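Side-chain contacts in uncharacterized protein (Escherichia coli O157:H7, PDB 4ZV9), which is of unknown function but belongs to the dienelactone hydrolase family and so is probably an alpha/beta-hydrolase acting on ester-like bonds: residues G53-P56 with Y57-D60; N87-K90 with G91-L94. All coordinates share one frame; numbering follows the deposited sequence. Where two conformers were deposited one is given.

How the contacts relate
Following the chain from its N terminus, strand 42-48 of the mixed sheet runs out into a loop, and contact 1 (53-56 with 57-60) closes the end of that loop onto the first turn of helix 56-67. The chain then passes through strand 71-75 and a long loop before contact 2 (87-90 with 91-94) forms the first turns of helix 88-97. The two contacts lie in series, neither nested nor crossed. Both are helix starts with an asparagine at the N-cap. Their centres are about 13 Å apart, and N55 ND2 lies 3.1 Å from D88 OD1, a probable hydrogen bond that ties the two helix starts together.

Contact 1: residues G53-P56 with Y57-D60; sequences GLNP and YIED
N55 OD1 lies at the edge of the Y57 ring, near its plane, and its close contact there is with Y57 CB at 3.6 Å. Y57 CG stands anti to its backbone N (chi1 157°), and the ring leads away from the loop to a hydrogen bond between Y57 OH and H211.

N55 is the N-cap. Its OD1 accepts a weak capping bond from I58 N at 3.3 Å and also touches I58 CG1. The other end of the amide, ND2, is held by D88, so both ends of this buried group have partners. The backbone of N55 joins in: E59 N donates to N55 O at 3.2 Å, nearly along the C=O axis. One residue on, D60 N donates to P56 O at 2.9 Å, with the donor tilted 30° from the carbonyl plane.

L54 packs beside the cap. Its CD1 touches I58 CG2 at 3.7 Å and E59 CG at 3.9 Å. The L54 and E59 side chains cross at about a right angle. E59 is extended beyond CG, which lays its carboxylate alongside L54 CG and CD2. A water bridges the two residues, donating to L54 O at 2.8 Å and to E59 OE2 at 2.9 Å. Y16 also binds E59 OE2, while D60 forms salt bridges with R63 and R64.

P56 fills the first helical position, where its lack of an N-H costs no helix bond. The whole is an asparagine N-cap, here starting the helix that follows strand 42-48 in an alpha/beta-hydrolase fold.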
ATOM      1  N   GLY A  53      -8.049  -9.255   2.793  1.00 25.31           N
ATOM      2  CA  GLY A  53      -7.519  -8.981   4.123  1.00 24.17           C
ATOM      3  C   GLY A  53      -6.008  -9.100   4.269  1.00 24.59           C
ATOM      4  O   GLY A  53      -5.271  -9.232   3.287  1.00 25.43           O
ATOM      5  N   LEU A  54      -5.568  -9.082   5.519  1.00 23.45           N
ATOM      6  CA  LEU A  54      -4.170  -9.061   5.861  1.00 22.17           C
ATOM      7  C   LEU A  54      -3.613 -10.472   5.901  1.00 25.03           C
ATOM      8  O   LEU A  54      -3.630 -11.113   6.950  1.00 26.55           O
ATOM      9  CB  LEU A  54      -3.999  -8.370   7.216  1.00 22.91           C
ATOM     10  CG  LEU A  54      -2.550  -8.194   7.695  1.00 22.95           C
ATOM     11  CD1 LEU A  54      -1.737  -7.394   6.703  1.00 22.14           C
ATOM     12  CD2 LEU A  54      -2.538  -7.522   9.058  1.00 23.88           C
ATOM     13  N   ASN A  55      -3.171 -10.964   4.750  1.00 22.30           N
ATOM     14  CA  ASN A  55      -2.698 -12.333   4.632  1.00 22.16           C
ATOM     15  C   ASN A  55      -1.166 -12.384   4.750  1.00 22.14           C
ATOM     16  O   ASN A  55      -0.527 -11.340   4.837  1.00 21.14           O
ATOM     17  CB  ASN A  55      -3.264 -13.007   3.355  1.00 25.33           C
ATOM     18  CG  ASN A  55      -2.699 -12.446   2.052  1.00 28.16           C
ATOM     19  OD1 ASN A  55      -1.830 -11.586   2.030  1.00 28.47           O
ATOM     20  ND2 ASN A  55      -3.227 -12.951   0.941  1.00 29.29           N
ATOM     21  N   PRO A  56      -0.575 -13.581   4.782  1.00 21.47           N
ATOM     22  CA  PRO A  56       0.883 -13.626   4.972  1.00 22.69           C
ATOM     23  C   PRO A  56       1.744 -12.892   3.927  1.00 22.39           C
ATOM     24  O   PRO A  56       2.847 -12.450   4.261  1.00 21.13           O
ATOM     25  CB  PRO A  56       1.182 -15.121   5.000  1.00 21.34           C
ATOM     26  CG  PRO A  56      -0.074 -15.723   5.558  1.00 24.33           C
ATOM     27  CD  PRO A  56      -1.185 -14.913   4.921  1.00 22.78           C
ATOM     28  N   TYR A  57       1.275 -12.800   2.687  1.00 20.92           N
ATOM     29  CA  TYR A  57       2.006 -12.073   1.644  1.00 21.78           C
ATOM     30  C   TYR A  57       2.147 -10.611   1.994  1.00 20.87           C
ATOM     31  O   TYR A  57       3.249 -10.070   1.968  1.00 23.18           O
ATOM     32  CB  TYR A  57       1.306 -12.227   0.292  1.00 24.56           C
ATOM     33  CG  TYR A  57       1.600 -11.135  -0.726  1.00 25.42           C
ATOM     34  CD1 TYR A  57       2.879 -10.960  -1.257  1.00 26.07           C
ATOM     35  CD2 TYR A  57       0.576 -10.313  -1.194  1.00 25.90           C
ATOM     36  CE1 TYR A  57       3.132  -9.984  -2.223  1.00 26.85           C
ATOM     37  CE2 TYR A  57       0.812  -9.344  -2.143  1.00 26.70           C
ATOM     38  CZ  TYR A  57       2.090  -9.177  -2.663  1.00 29.26           C
ATOM     39  OH  TYR A  57       2.308  -8.188  -3.618  1.00 29.43           O
ATOM     40  N   ILE A  58       1.054  -9.979   2.402  1.00 21.80           N
ATOM     41  CA  ILE A  58       1.107  -8.566   2.778  1.00 21.47           C
ATOM     42  C   ILE A  58       1.959  -8.341   4.030  1.00 21.67           C
ATOM     43  O   ILE A  58       2.683  -7.345   4.133  1.00 21.85           O
ATOM     44  CB  ILE A  58      -0.304  -7.981   2.970  1.00 21.98           C
ATOM     45  CG1 ILE A  58      -1.072  -8.057   1.651  1.00 23.14           C
ATOM     46  CG2 ILE A  58      -0.218  -6.544   3.480  1.00 20.57           C
ATOM     47  CD1 ILE A  58      -0.484  -7.199   0.526  1.00 23.09           C
ATOM     48  N   GLU A  59       1.867  -9.245   4.995  1.00 20.72           N
ATOM     49  CA  GLU A  59       2.713  -9.140   6.187  1.00 22.66           C
ATOM     50  C   GLU A  59       4.189  -9.208   5.789  1.00 21.20           C
ATOM     51  O   GLU A  59       5.032  -8.468   6.319  1.00 21.28           O
ATOM     52  CB  GLU A  59       2.349 -10.214   7.223  1.00 22.34           C
ATOM     53  CG  GLU A  59       0.987  -9.966   7.852  1.00 24.90           C
ATOM     54  CD  GLU A  59       0.639 -10.965   8.958  1.00 26.57           C
ATOM     55  OE1 GLU A  59       1.147 -12.089   8.903  1.00 27.28           O
ATOM     56  OE2 GLU A  59      -0.159 -10.620   9.849  1.00 25.20           O
ATOM     57  N   ASP A  60       4.514 -10.088   4.845  1.00 23.93           N
ATOM     58  CA  ASP A  60       5.889 -10.170   4.353  1.00 22.41           C
ATOM     59  C   ASP A  60       6.290  -8.838   3.692  1.00 22.41           C
ATOM     60  O   ASP A  60       7.394  -8.353   3.898  1.00 20.49           O
ATOM     61  CB  ASP A  60       6.051 -11.311   3.364  1.00 24.99           C
ATOM     62  CG  ASP A  60       7.506 -11.623   3.087  1.00 32.11           C
ATOM     63  OD1 ASP A  60       8.247 -11.943   4.048  1.00 39.54           O
ATOM     64  OD2 ASP A  60       7.900 -11.608   1.922  1.00 37.40           O
TER
HETATM   65  O   HOH W   1      -3.007 -11.019   9.670  1.00 33.59           O

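Contact 2: residues N87-K90 with G91-L94; sequences NDDK and GREL
K90 reaches forward along the helix beside L94 and toward E93. Its CB sits next to the peptide N of the following residue, G91. With chi1 at -174°, CG is swung to the side opposite the backbone N and comes within 4.1 Å of L94 CD1. The chain bends at chi2, then runs straight. In the conformer of E93 given, CD passes E93 OE1 at 3.8 Å, and CE lies near L94 CD2. At the tip, NZ lies 3.3 Å from E93 OE2, a weak and doubtful salt bridge, since E93 has two conformers. P85, in the preceding loop, touches both K90 and L94.

The backbone beneath is the start of helix 88-97, with N87 as its N-cap. N87 OD1 accepts from K90 N at 2.9 Å, and the donor sits above the amide carbonyl plane, 39° out of it. The i to i+4 bonds begin at once: N87 O takes G91 N, D88 O takes R92 N, D89 O takes E93 N and K90 O takes L94 N. L94 CG also rests against K90 O.

A salt bridge joins D89 and R92, whose side chains lie alongside each other and point the same way. R92 NH2 donates to D89 OD1 at 2.6 Å. The bond is short but bent, and OD1 is met nearly end-on to its C-O bond. The oxygen lies in the guanidinium plane, although the carboxylate plane is turned 54° from it. The R92 chain bends at chi3, and one guanidinium face has D88 O 3.7 Å above it, offset toward the rim. R92 also touches N51 and R52. The D88 carboxylate turns to other partners: OD2 is in a salt bridge to R52 and OD1 is hydrogen-bonded to Y84 OH.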
ATOM      1  N   ASN A  87      -7.641 -18.411   4.830  1.00 26.97           N
ATOM      2  CA  ASN A  87      -7.597 -18.681   3.397  1.00 27.89           C
ATOM      3  C   ASN A  87      -8.152 -17.504   2.603  1.00 30.73           C
ATOM      4  O   ASN A  87      -9.055 -16.799   3.059  1.00 26.28           O
ATOM      5  CB  ASN A  87      -8.330 -19.968   3.021  1.00 29.22           C
ATOM      6  CG  ASN A  87      -9.801 -19.899   3.318  1.00 30.47           C
ATOM      7  OD1 ASN A  87     -10.592 -19.561   2.441  1.00 31.02           O
ATOM      8  ND2 ASN A  87     -10.191 -20.241   4.559  1.00 31.36           N
ATOM      9  N   ASP A  88      -7.622 -17.344   1.396  1.00 28.99           N
ATOM     10  CA  ASP A  88      -7.979 -16.222   0.552  1.00 32.98           C
ATOM     11  C   ASP A  88      -9.431 -16.215   0.062  1.00 33.44           C
ATOM     12  O   ASP A  88     -10.017 -15.146  -0.066  1.00 31.82           O
ATOM     13  CB  ASP A  88      -7.003 -16.127  -0.625  1.00 32.52           C
ATOM     14  CG  ASP A  88      -5.665 -15.495  -0.236  1.00 32.15           C
ATOM     15  OD1 ASP A  88      -5.414 -15.215   0.960  1.00 28.75           O
ATOM     16  OD2 ASP A  88      -4.847 -15.297  -1.155  1.00 31.08           O
ATOM     17  N   ASP A  89     -10.013 -17.387  -0.197  1.00 32.88           N
ATOM     18  CA  ASP A  89     -11.413 -17.449  -0.642  1.00 35.55           C
ATOM     19  C   ASP A  89     -12.360 -16.864   0.412  1.00 34.51           C
ATOM     20  O   ASP A  89     -13.256 -16.077   0.098  1.00 33.18           O
ATOM     21  CB  ASP A  89     -11.837 -18.895  -0.952  1.00 43.06           C
ATOM     22  CG  ASP A  89     -11.248 -19.429  -2.259  1.00 47.15           C
ATOM     23  OD1 ASP A  89     -10.856 -18.617  -3.128  1.00 49.81           O
ATOM     24  OD2 ASP A  89     -11.220 -20.669  -2.436  1.00 52.98           O
ATOM     25  N   LYS A  90     -12.193 -17.282   1.664  1.00 32.27           N
ATOM     26  CA  LYS A  90     -13.040 -16.777   2.729  1.00 32.63           C
ATOM     27  C   LYS A  90     -12.706 -15.301   2.971  1.00 32.05           C
ATOM     28  O   LYS A  90     -13.603 -14.499   3.236  1.00 29.94           O
ATOM     29  CB  LYS A  90     -12.865 -17.593   4.004  1.00 36.28           C
ATOM     30  CG  LYS A  90     -13.816 -17.215   5.125  1.00 36.11           C
ATOM     31  CD  LYS A  90     -15.254 -17.502   4.758  1.00 45.18           C
ATOM     32  CE  LYS A  90     -16.178 -17.199   5.923  1.00 52.22           C
ATOM     33  NZ  LYS A  90     -17.582 -17.588   5.615  1.00 59.09           N
ATOM     34  N   GLY A  91     -11.434 -14.945   2.831  1.00 29.90           N
ATOM     35  CA  GLY A  91     -11.005 -13.565   2.991  1.00 27.91           C
ATOM     36  C   GLY A  91     -11.732 -12.666   2.004  1.00 31.32           C
ATOM     37  O   GLY A  91     -12.202 -11.597   2.371  1.00 29.01           O
ATOM     38  N   ARG A  92     -11.821 -13.113   0.752  1.00 33.49           N
ATOM     39  CA  ARG A  92     -12.513 -12.351  -0.305  1.00 37.26           C
ATOM     40  C   ARG A  92     -13.989 -12.160  -0.005  1.00 36.36           C
ATOM     41  O   ARG A  92     -14.517 -11.065  -0.147  1.00 34.80           O
ATOM     42  CB  ARG A  92     -12.344 -13.025  -1.670  1.00 42.55           C
ATOM     43  CG  ARG A  92     -11.193 -12.448  -2.460  1.00 49.06           C
ATOM     44  CD  ARG A  92     -10.989 -13.082  -3.829  1.00 56.12           C
ATOM     45  NE  ARG A  92     -10.777 -14.524  -3.754  1.00 65.77           N
ATOM     46  CZ  ARG A  92      -9.614 -15.167  -3.921  1.00 69.48           C
ATOM     47  NH1 ARG A  92      -8.488 -14.527  -4.230  1.00 67.15           N
ATOM     48  NH2 ARG A  92      -9.591 -16.490  -3.805  1.00 69.49           N
ATOM     49  N   GLU A  93     -14.638 -13.236   0.404  0.50 35.48           N
ATOM     50  CA  GLU A  93     -16.039 -13.202   0.774  0.50 37.89           C
ATOM     51  C   GLU A  93     -16.304 -12.254   1.943  0.50 35.17           C
ATOM     52  O   GLU A  93     -17.242 -11.464   1.912  0.50 36.26           O
ATOM     53  CB  GLU A  93     -16.476 -14.623   1.129  0.50 39.94           C
ATOM     54  CG  GLU A  93     -17.852 -14.716   1.753  0.50 43.57           C
ATOM     55  CD  GLU A  93     -18.189 -16.141   2.156  0.50 49.95           C
ATOM     56  OE1 GLU A  93     -17.508 -17.081   1.666  0.50 56.20           O
ATOM     57  OE2 GLU A  93     -19.130 -16.325   2.952  0.50 49.29           O
ATOM     58  N   LEU A  94     -15.458 -12.313   2.962  1.00 32.99           N
ATOM     59  CA  LEU A  94     -15.613 -11.445   4.122  1.00 33.50           C
ATOM     60  C   LEU A  94     -15.392  -9.978   3.771  1.00 34.16           C
ATOM     61  O   LEU A  94     -16.127  -9.112   4.252  1.00 33.32           O
ATOM     62  CB  LEU A  94     -14.659 -11.844   5.261  1.00 31.38           C
ATOM     63  CG  LEU A  94     -14.996 -13.161   5.967  1.00 33.56           C
ATOM     64  CD1 LEU A  94     -13.890 -13.535   6.951  1.00 34.03           C
ATOM     65  CD2 LEU A  94     -16.337 -13.098   6.688  1.00 34.44           C
TER